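Local coordinates for nitrogenase molybdenum-iron protein beta chain (Clostridium pasteurianum, PDB 4WES) that forms, with the alpha chain, the molybdenum-iron component of nitrogenase, which reduces dinitrogen to ammonium, and shares an [8Fe-7S] cluster with that chain, at residues A336-G347 with I363-D373; L264-A272 with D322-E333. All blocks are in the same frame, centred on the assembly; numbering follows the deposited sequence.

Contact 1: A336-G347 with I363-D373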
loop_
_atom_site.group_PDB
_atom_site.type_symbol
_atom_site.label_atom_id
_atom_site.label_comp_id
_atom_site.label_asym_id
_atom_site.label_seq_id
_atom_site.Cartn_x
_atom_site.Cartn_y
_atom_site.Cartn_z
ATOM N N ALA B 336 -11.064 16.917 0.705
ATOM C CA ALA B 336 -11.933 15.833 1.184
ATOM C C ALA B 336 -12.712 16.326 2.428
ATOM O O ALA B 336 -12.536 17.445 2.913
ATOM C CB ALA B 336 -11.108 14.585 1.462
ATOM N N ILE B 337 -13.541 15.439 2.970
ATOM C CA ILE B 337 -14.486 15.782 4.009
ATOM C C ILE B 337 -14.277 14.911 5.239
ATOM O O ILE B 337 -14.488 13.703 5.167
ATOM C CB ILE B 337 -15.946 15.593 3.505
ATOM C CG1 ILE B 337 -16.230 16.509 2.325
ATOM C CG2 ILE B 337 -16.951 15.831 4.620
ATOM C CD1 ILE B 337 -17.473 16.145 1.543
ATOM N N PRO B 338 -13.935 15.508 6.389
ATOM C CA PRO B 338 -13.986 14.752 7.643
ATOM C C PRO B 338 -15.440 14.587 8.020
ATOM O O PRO B 338 -16.082 15.540 8.482
ATOM C CB PRO B 338 -13.204 15.640 8.637
ATOM C CG PRO B 338 -12.517 16.692 7.807
ATOM C CD PRO B 338 -13.432 16.873 6.610
ATOM N N LYS B 339 -15.971 13.401 7.749
ATOM C CA LYS B 339 -17.391 13.107 7.884
ATOM C C LYS B 339 -17.723 12.648 9.293
ATOM O O LYS B 339 -18.696 13.115 9.883
ATOM C CB LYS B 339 -17.779 12.076 6.838
ATOM C CG LYS B 339 -19.207 11.604 6.916
ATOM C CD LYS B 339 -20.177 12.720 6.713
ATOM C CE LYS B 339 -21.571 12.132 6.549
ATOM N NZ LYS B 339 -22.504 13.234 6.241
ATOM N N TYR B 340 -16.943 11.700 9.795
ATOM C CA TYR B 340 -17.102 11.154 11.161
ATOM C C TYR B 340 -15.741 11.281 11.796
ATOM O O TYR B 340 -14.768 10.782 11.257
ATOM C CB TYR B 340 -17.552 9.698 11.162
ATOM C CG TYR B 340 -18.836 9.441 10.411
ATOM C CD1 TYR B 340 -19.945 10.279 10.539
ATOM C CD2 TYR B 340 -18.963 8.370 9.537
ATOM C CE1 TYR B 340 -21.099 10.057 9.822
ATOM C CE2 TYR B 340 -20.131 8.132 8.835
ATOM C CZ TYR B 340 -21.195 8.984 8.998
ATOM O OH TYR B 340 -22.363 8.798 8.285
ATOM N N VAL B 341 -15.667 11.947 12.947
ATOM C CA VAL B 341 -14.380 12.309 13.564
ATOM C C VAL B 341 -14.499 12.029 15.060
ATOM O O VAL B 341 -15.256 12.714 15.751
ATOM C CB VAL B 341 -14.003 13.769 13.300
ATOM C CG1 VAL B 341 -12.553 13.984 13.684
ATOM C CG2 VAL B 341 -14.220 14.176 11.854
ATOM N N VAL B 342 -13.741 11.044 15.548
ATOM C CA VAL B 342 -13.894 10.562 16.913
ATOM C C VAL B 342 -12.580 10.389 17.624
ATOM O O VAL B 342 -11.609 9.884 17.046
ATOM C CB VAL B 342 -14.680 9.227 16.914
ATOM C CG1 VAL B 342 -14.691 8.563 18.280
ATOM C CG2 VAL B 342 -16.098 9.480 16.444
ATOM N N THR B 343 -12.555 10.778 18.900
ATOM C CA THR B 343 -11.489 10.358 19.793
ATOM C C THR B 343 -12.094 9.739 21.042
ATOM O O THR B 343 -13.162 10.188 21.489
ATOM C CB THR B 343 -10.558 11.527 20.177
ATOM O OG1 THR B 343 -9.488 11.018 20.998
ATOM C CG2 THR B 343 -11.234 12.622 20.919
ATOM N N GLY B 344 -11.399 8.774 21.620
ATOM C CA GLY B 344 -11.768 8.270 22.929
ATOM C C GLY B 344 -11.248 9.089 24.085
ATOM O O GLY B 344 -11.660 8.888 25.222
ATOM N N THR B 345 -10.314 9.998 23.819
ATOM C CA THR B 345 -9.694 10.784 24.888
ATOM C C THR B 345 -10.618 11.957 25.231
ATOM O O THR B 345 -11.034 12.699 24.357
ATOM C CB THR B 345 -8.333 11.290 24.436
ATOM O OG1 THR B 345 -7.445 10.169 24.254
ATOM C CG2 THR B 345 -7.710 12.189 25.462
ATOM N N PRO B 346 -10.912 12.162 26.538
ATOM C CA PRO B 346 -11.795 13.252 26.915
ATOM C C PRO B 346 -11.141 14.614 26.725
ATOM O O PRO B 346 -9.912 14.733 26.675
ATOM C CB PRO B 346 -12.074 12.982 28.381
ATOM C CG PRO B 346 -10.956 12.164 28.852
ATOM C CD PRO B 346 -10.536 11.327 27.677
ATOM N N GLY B 347 -11.991 15.627 26.617
ATOM C CA GLY B 347 -11.548 17.017 26.547
ATOM C C GLY B 347 -12.319 17.797 25.503
ATOM O O GLY B 347 -12.636 17.277 24.440
ATOM N N ILE B 363 -18.373 23.019 5.813
ATOM C CA ILE B 363 -18.785 21.621 5.814
ATOM C C ILE B 363 -19.837 21.400 6.888
ATOM O O ILE B 363 -19.552 21.539 8.083
ATOM C CB ILE B 363 -17.597 20.679 6.059
ATOM C CG1 ILE B 363 -16.614 20.783 4.890
ATOM C CG2 ILE B 363 -18.096 19.246 6.197
ATOM C CD1 ILE B 363 -15.251 20.174 5.165
ATOM N N GLU B 364 -21.031 21.018 6.436
ATOM C CA GLU B 364 -22.169 20.713 7.298
ATOM C C GLU B 364 -22.439 19.201 7.276
ATOM O O GLU B 364 -22.119 18.509 6.304
ATOM C CB GLU B 364 -23.423 21.449 6.813
ATOM C CG GLU B 364 -23.287 22.960 6.674
ATOM C CD GLU B 364 -23.715 23.708 7.920
ATOM O OE1 GLU B 364 -24.238 23.065 8.856
ATOM O OE2 GLU B 364 -23.537 24.945 7.960
ATOM N N GLY B 365 -23.040 18.699 8.350
ATOM C CA GLY B 365 -23.512 17.313 8.383
ATOM C C GLY B 365 -22.496 16.283 8.854
ATOM O O GLY B 365 -22.734 15.063 8.765
ATOM N N SER B 366 -21.349 16.739 9.363
ATOM C CA SER B 366 -20.386 15.805 9.952
ATOM C C SER B 366 -20.725 15.534 11.405
ATOM O O SER B 366 -21.411 16.325 12.055
ATOM C CB SER B 366 -18.980 16.370 9.819
ATOM O OG SER B 366 -18.609 16.472 8.452
ATOM N N LYS B 367 -20.253 14.413 11.903
ATOM C CA LYS B 367 -20.440 14.027 13.291
ATOM C C LYS B 367 -19.083 13.987 13.945
ATOM O O LYS B 367 -18.212 13.255 13.510
ATOM C CB LYS B 367 -21.144 12.677 13.451
ATOM C CG LYS B 367 -22.527 12.614 12.829
ATOM C CD LYS B 367 -23.234 11.287 13.104
ATOM C CE LYS B 367 -24.654 11.274 12.583
ATOM N NZ LYS B 367 -25.333 9.986 12.922
ATOM N N VAL B 368 -18.928 14.754 15.009
ATOM C CA VAL B 368 -17.705 14.856 15.776
ATOM C C VAL B 368 -18.016 14.421 17.195
ATOM O O VAL B 368 -18.994 14.931 17.780
ATOM C CB VAL B 368 -17.222 16.308 15.766
ATOM C CG1 VAL B 368 -15.973 16.470 16.586
ATOM C CG2 VAL B 368 -16.999 16.803 14.343
ATOM N N LYS B 369 -17.280 13.483 17.758
ATOM C CA LYS B 369 -17.591 13.025 19.087
ATOM C C LYS B 369 -16.332 12.788 19.907
ATOM O O LYS B 369 -15.398 12.087 19.497
ATOM C CB LYS B 369 -18.430 11.748 19.063
ATOM C CG LYS B 369 -18.922 11.323 20.436
ATOM C CD LYS B 369 -19.889 10.147 20.363
ATOM C CE LYS B 369 -20.283 9.680 21.725
ATOM N NZ LYS B 369 -21.227 8.523 21.668
ATOM N N VAL B 370 -16.332 13.369 21.093
ATOM C CA VAL B 370 -15.342 13.126 22.127
ATOM C C VAL B 370 -15.867 11.990 23.022
ATOM O O VAL B 370 -17.060 11.959 23.374
ATOM C CB VAL B 370 -15.111 14.404 22.928
ATOM C CG1 VAL B 370 -14.292 14.171 24.176
ATOM C CG2 VAL B 370 -14.458 15.449 22.044
ATOM N N GLU B 371 -14.995 11.073 23.400
ATOM C CA GLU B 371 -15.411 9.884 24.118
ATOM C C GLU B 371 -16.435 9.076 23.308
ATOM O O GLU B 371 -17.359 8.482 23.854
ATOM C CB GLU B 371 -15.851 10.162 25.543
ATOM C CG GLU B 371 -14.752 10.749 26.407
ATOM C CD GLU B 371 -15.200 10.928 27.821
ATOM O OE1 GLU B 371 -15.044 10.004 28.644
ATOM O OE2 GLU B 371 -15.761 11.984 28.103
ATOM N N GLY B 372 -16.225 9.023 22.004
ATOM C CA GLY B 372 -16.927 8.056 21.153
ATOM C C GLY B 372 -16.039 6.829 20.965
ATOM O O GLY B 372 -14.875 6.814 21.352
ATOM N N ASP B 373 -16.633 5.791 20.364
ATOM C CA ASP B 373 -15.894 4.551 20.181
ATOM C C ASP B 373 -16.109 3.973 18.778
ATOM O O ASP B 373 -16.810 4.562 17.945
ATOM C CB ASP B 373 -16.207 3.569 21.328
ATOM C CG ASP B 373 -17.685 3.262 21.479
ATOM O OD1 ASP B 373 -18.378 3.106 20.453
ATOM O OD2 ASP B 373 -18.128 3.119 22.635
HETATM O O HOH W 1 -24.751 8.766 10.115
#
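Strands 341-343 and 367-370 run side by side, parallel to within 4° and 4.8 Å apart, pairing Tyr340 with Lys367 through Thr343 with Val370. They are the two strands of a beta-alpha-beta unit whose crossover is helix 348-360, and strand 367-370 is the outermost of its parallel sheet within the chain. In the manner of parallel strands, the backbone bonds pass from one residue to both neighbours of its partner: Lys367 N gives to Lys339 O at 2.9 Å, Lys367 O receives from Val341 N, and the pattern repeats around Lys369.

Where the chain turns a corner near Tyr340, side chains take over. Ser366 OG, held beside its own backbone N (chi1 -64°), donates to Pro338 O over 2.7 Å. Lys339 CG lies over the centre of the Tyr340 ring, and the bend at chi2 (61°) turns the rest of the chain toward Gly365, whose O is met by NZ at 3.1 Å from above the carbonyl plane; the same ammonium forms a salt bridge with Glu384. Before the corner, Ile363 meets Ile337 through their CG2 methyls, 3.9 Å apart, while its CD1 comes up to Pro338 CD.

One face of the pair carries Tyr340, Val342, Lys367 and Lys369 and is covered by helix 374-383, whose Trp380 makes a cation-pi contact with Lys367. The other, with Val341, Thr343, Val368 and Val370, packs against Phe350 and Ile354 of the crossover helix. At the C-terminal end, Val342 CG1 lies 3.5 Å from Gly372 C, and Thr343 OG1, also hydrogen-bonded to Gly319 O, closes an ST turn by accepting from Thr345 N. The extended Lys367 chain runs alongside Tyr340, its CB at the ring edge. Tyr340 OH is hydrogen-bonded to Glu384 O, and one water bridges it to Lys367, 3.0 Å from Tyr340 OH and 3.1 Å from Lys367 NZ.

Contact 2: L264-A272 with D322-E333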
loop_
_atom_site.group_PDB
_atom_site.type_symbol
_atom_site.label_atom_id
_atom_site.label_comp_id
_atom_site.label_asym_id
_atom_site.label_seq_id
_atom_site.Cartn_x
_atom_site.Cartn_y
_atom_site.Cartn_z
ATOM N N LEU B 264 1.776 24.316 19.481
ATOM C CA LEU B 264 1.568 24.121 18.053
ATOM C C LEU B 264 0.770 22.851 17.848
ATOM O O LEU B 264 0.781 21.946 18.698
ATOM C CB LEU B 264 2.914 23.973 17.341
ATOM C CG LEU B 264 3.811 25.213 17.342
ATOM C CD1 LEU B 264 5.227 24.839 16.918
ATOM C CD2 LEU B 264 3.236 26.310 16.446
ATOM N N ARG B 265 0.062 22.768 16.736
ATOM C CA ARG B 265 -0.527 21.505 16.341
ATOM C C ARG B 265 0.566 20.491 15.986
ATOM O O ARG B 265 1.652 20.849 15.501
ATOM C CB ARG B 265 -1.363 21.729 15.122
ATOM C CG ARG B 265 -2.687 22.275 15.442
ATOM C CD ARG B 265 -3.582 22.264 14.195
ATOM N NE ARG B 265 -4.830 22.733 14.659
ATOM C CZ ARG B 265 -5.806 23.168 13.919
ATOM N NH1 ARG B 265 -5.666 23.253 12.611
ATOM N NH2 ARG B 265 -6.913 23.557 14.505
ATOM N N THR B 266 0.249 19.225 16.204
ATOM C CA THR B 266 1.085 18.189 15.613
ATOM C C THR B 266 1.264 18.506 14.135
ATOM O O THR B 266 0.263 18.749 13.465
ATOM C CB THR B 266 0.410 16.824 15.777
ATOM O OG1 THR B 266 0.128 16.588 17.162
ATOM C CG2 THR B 266 1.267 15.730 15.234
ATOM N N PRO B 267 2.511 18.484 13.620
ATOM C CA PRO B 267 2.690 19.017 12.265
ATOM C C PRO B 267 2.361 17.962 11.207
ATOM O O PRO B 267 3.262 17.315 10.662
ATOM C CB PRO B 267 4.181 19.465 12.248
ATOM C CG PRO B 267 4.819 18.614 13.294
ATOM C CD PRO B 267 3.773 18.491 14.384
ATOM N N ILE B 268 1.065 17.798 10.941
ATOM C CA ILE B 268 0.542 16.934 9.881
ATOM C C ILE B 268 -0.163 17.801 8.875
ATOM O O ILE B 268 -1.069 18.566 9.236
ATOM C CB ILE B 268 -0.400 15.847 10.446
ATOM C CG1 ILE B 268 0.332 14.938 11.433
ATOM C CG2 ILE B 268 -1.023 15.045 9.302
ATOM C CD1 ILE B 268 -0.574 13.996 12.192
ATOM N N GLY B 269 0.219 17.669 7.606
ATOM C CA GLY B 269 -0.403 18.422 6.520
ATOM C C GLY B 269 0.256 19.746 6.224
ATOM O O GLY B 269 1.357 20.041 6.712
ATOM N N VAL B 270 -0.443 20.567 5.438
ATOM C CA VAL B 270 0.158 21.797 4.932
ATOM C C VAL B 270 0.230 22.860 6.014
ATOM O O VAL B 270 1.323 23.286 6.409
ATOM C CB VAL B 270 -0.576 22.324 3.680
ATOM C CG1 VAL B 270 0.100 23.594 3.160
ATOM C CG2 VAL B 270 -0.664 21.273 2.580
ATOM N N SER B 271 -0.915 23.348 6.491
ATOM C CA SER B 271 -0.899 24.450 7.446
ATOM C C SER B 271 -0.203 24.084 8.734
ATOM O O SER B 271 0.527 24.904 9.291
ATOM C CB SER B 271 -2.291 25.004 7.701
ATOM O OG SER B 271 -3.133 24.046 8.329
ATOM N N ALA B 272 -0.388 22.863 9.221
ATOM C CA ALA B 272 0.227 22.513 10.504
ATOM C C ALA B 272 1.758 22.390 10.371
ATOM O O ALA B 272 2.480 22.767 11.270
ATOM C CB ALA B 272 -0.385 21.256 11.074
ATOM N N ASP B 322 -4.535 14.982 19.372
ATOM C CA ASP B 322 -3.609 15.877 18.687
ATOM C C ASP B 322 -3.465 15.489 17.208
ATOM O O ASP B 322 -3.526 16.331 16.312
ATOM C CB ASP B 322 -2.230 15.882 19.351
ATOM C CG ASP B 322 -2.242 16.341 20.816
ATOM O OD1 ASP B 322 -2.982 17.299 21.132
ATOM O OD2 ASP B 322 -1.487 15.721 21.615
ATOM N N GLU B 323 -3.230 14.196 16.976
ATOM C CA GLU B 323 -3.027 13.691 15.623
ATOM C C GLU B 323 -4.277 13.811 14.767
ATOM O O GLU B 323 -4.199 14.124 13.577
ATOM C CB GLU B 323 -2.563 12.187 15.687
ATOM C CG GLU B 323 -3.630 11.203 16.209
ATOM C CD GLU B 323 -3.248 9.698 16.404
ATOM O OE1 GLU B 323 -1.998 9.454 16.241
ATOM O OE2 GLU B 323 -4.240 8.777 16.591
ATOM N N ILE B 324 -5.445 13.579 15.367
ATOM C CA ILE B 324 -6.691 13.624 14.591
ATOM C C ILE B 324 -7.130 15.068 14.295
ATOM O O ILE B 324 -7.680 15.329 13.242
ATOM C CB ILE B 324 -7.799 12.788 15.266
ATOM C CG1 ILE B 324 -7.430 11.307 15.295
ATOM C CG2 ILE B 324 -9.144 12.996 14.585
ATOM C CD1 ILE B 324 -7.283 10.653 13.918
ATOM N N ILE B 325 -6.841 16.014 15.199
ATOM C CA ILE B 325 -7.084 17.396 14.856
ATOM C C ILE B 325 -6.296 17.781 13.608
ATOM O O ILE B 325 -6.823 18.365 12.677
ATOM C CB ILE B 325 -6.741 18.318 16.045
ATOM C CG1 ILE B 325 -7.780 18.156 17.173
ATOM C CG2 ILE B 325 -6.646 19.790 15.610
ATOM C CD1 ILE B 325 -7.292 18.701 18.493
ATOM N N ALA B 326 -4.984 17.501 13.632
ATOM C CA ALA B 326 -4.148 17.913 12.508
ATOM C C ALA B 326 -4.486 17.132 11.218
ATOM O O ALA B 326 -4.536 17.720 10.128
ATOM C CB ALA B 326 -2.696 17.747 12.878
ATOM N N LEU B 327 -4.741 15.820 11.343
ATOM C CA LEU B 327 -5.102 15.038 10.160
ATOM C C LEU B 327 -6.423 15.523 9.593
ATOM O O LEU B 327 -6.582 15.551 8.365
ATOM C CB LEU B 327 -5.130 13.551 10.481
ATOM C CG LEU B 327 -5.522 12.639 9.326
ATOM C CD1 LEU B 327 -4.552 12.796 8.172
ATOM C CD2 LEU B 327 -5.577 11.200 9.808
ATOM N N SER B 328 -7.386 15.856 10.446
ATOM C CA SER B 328 -8.652 16.374 9.936
ATOM C C SER B 328 -8.470 17.639 9.135
ATOM O O SER B 328 -9.086 17.839 8.081
ATOM C CB SER B 328 -9.625 16.612 11.099
ATOM O OG SER B 328 -10.026 15.387 11.706
ATOM N N LYS B 329 -7.595 18.530 9.621
ATOM C CA LYS B 329 -7.276 19.731 8.841
ATOM C C LYS B 329 -6.678 19.338 7.489
ATOM O O LYS B 329 -7.020 19.916 6.471
ATOM C CB LYS B 329 -6.312 20.636 9.655
ATOM C CG LYS B 329 -5.915 21.911 8.934
ATOM C CD LYS B 329 -7.080 22.850 8.692
ATOM C CE LYS B 329 -6.592 24.297 8.382
ATOM N NZ LYS B 329 -6.169 24.330 6.993
ATOM N N PHE B 330 -5.763 18.370 7.491
ATOM C CA PHE B 330 -5.128 17.954 6.232
ATOM C C PHE B 330 -6.167 17.369 5.273
ATOM O O PHE B 330 -6.115 17.631 4.066
ATOM C CB PHE B 330 -4.002 16.985 6.521
ATOM C CG PHE B 330 -3.165 16.613 5.315
ATOM C CD1 PHE B 330 -2.867 17.528 4.325
ATOM C CD2 PHE B 330 -2.606 15.360 5.214
ATOM C CE1 PHE B 330 -2.050 17.192 3.265
ATOM C CE2 PHE B 330 -1.789 15.009 4.149
ATOM C CZ PHE B 330 -1.502 15.939 3.169
ATOM N N ILE B 331 -7.107 16.584 5.791
ATOM C CA ILE B 331 -8.183 16.066 4.944
ATOM C C ILE B 331 -8.942 17.217 4.239
ATOM O O ILE B 331 -9.203 17.157 3.044
ATOM C CB ILE B 331 -9.117 15.166 5.790
ATOM C CG1 ILE B 331 -8.415 13.895 6.220
ATOM C CG2 ILE B 331 -10.424 14.890 5.063
ATOM C CD1 ILE B 331 -7.885 13.005 5.145
ATOM N N ILE B 332 -9.267 18.266 5.003
ATOM C CA ILE B 332 -9.878 19.438 4.426
ATOM C C ILE B 332 -8.980 20.082 3.366
ATOM O O ILE B 332 -9.426 20.453 2.265
ATOM C CB ILE B 332 -10.289 20.441 5.512
ATOM C CG1 ILE B 332 -11.388 19.830 6.404
ATOM C CG2 ILE B 332 -10.768 21.747 4.905
ATOM C CD1 ILE B 332 -11.698 20.661 7.628
ATOM N N GLU B 333 -7.679 20.203 3.673
ATOM C CA GLU B 333 -6.719 20.772 2.724
ATOM C C GLU B 333 -6.630 19.993 1.424
ATOM O O GLU B 333 -6.336 20.572 0.389
ATOM C CB GLU B 333 -5.350 20.865 3.388
ATOM C CG GLU B 333 -5.289 21.865 4.532
ATOM C CD GLU B 333 -4.018 21.843 5.349
ATOM O OE1 GLU B 333 -3.375 20.788 5.455
ATOM O OE2 GLU B 333 -3.688 22.902 5.902
HETATM O O HOH W 2 -2.563 18.869 16.914
HETATM O O HOH W 3 -2.398 20.930 8.272
#
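Glu333, on the last turn of helix 321-333, meets the N terminus of helix 270-284, where its carboxylate accepts hydrogen bonds from the first backbone N-H groups of that helix. From CB the side chain runs extended beyond CG (chi2 171°), delivering CD to within 3.6 Å of Ser271 N. There the carboxylate divides its work. OE1 accepts from Val270 N at 2.9 Å, on its syn side, and from a water that also joins Ile268 O to Ala272 N. OE2 takes Ser271 N and, at 2.7 Å, Ser271 OG, both syn, while Lys329 NZ forms a salt bridge with it from above the carboxylate plane. Lysine and helix N terminus together would be expected to stabilise the negative charge.

Next to this carboxylate, Gly269 at the N-cap position lays its CA over one face of the Phe330 ring, 3.7 Å from the centroid, as a CH-pi contact. Leu433 and Val434 of helix 426-448 also touch the Phe330 side chain. Ile268 presses its CB on Ala326 CB, and its CG2 reaches Leu327 and Phe330, filling the buried middle of the contact.

Toward the start of helix 321-333, Arg265 crosses Ile325 at about a right angle and turns one guanidinium face to its CG2 methyl; NH2 forms a salt bridge with Glu353. A water links Thr266 N to Asp322 O, and Thr266 OG1 lies 3.3 Å from Asp322 CB.

From the N terminus, contact 2 comes first: it closes a loop of 49 mostly helical residues between 264-272 and 322-333. Contact 1 follows in series, closing the shorter loop that holds helix 348-360, so the two neither nest nor cross. Helix 321-333 leads directly into strand 337-343, and the contacts, with centres about 14 Å apart, meet at this junction: Ala336 N probably donates to Ile331 O, and Pro338 packs on Ile332. The helix thus has strand 337-343 on one flank and the start of helix 270-284 on another, joining the five-stranded parallel sheet to the chain that leaves strand 261-264 of a separate four-stranded sheet.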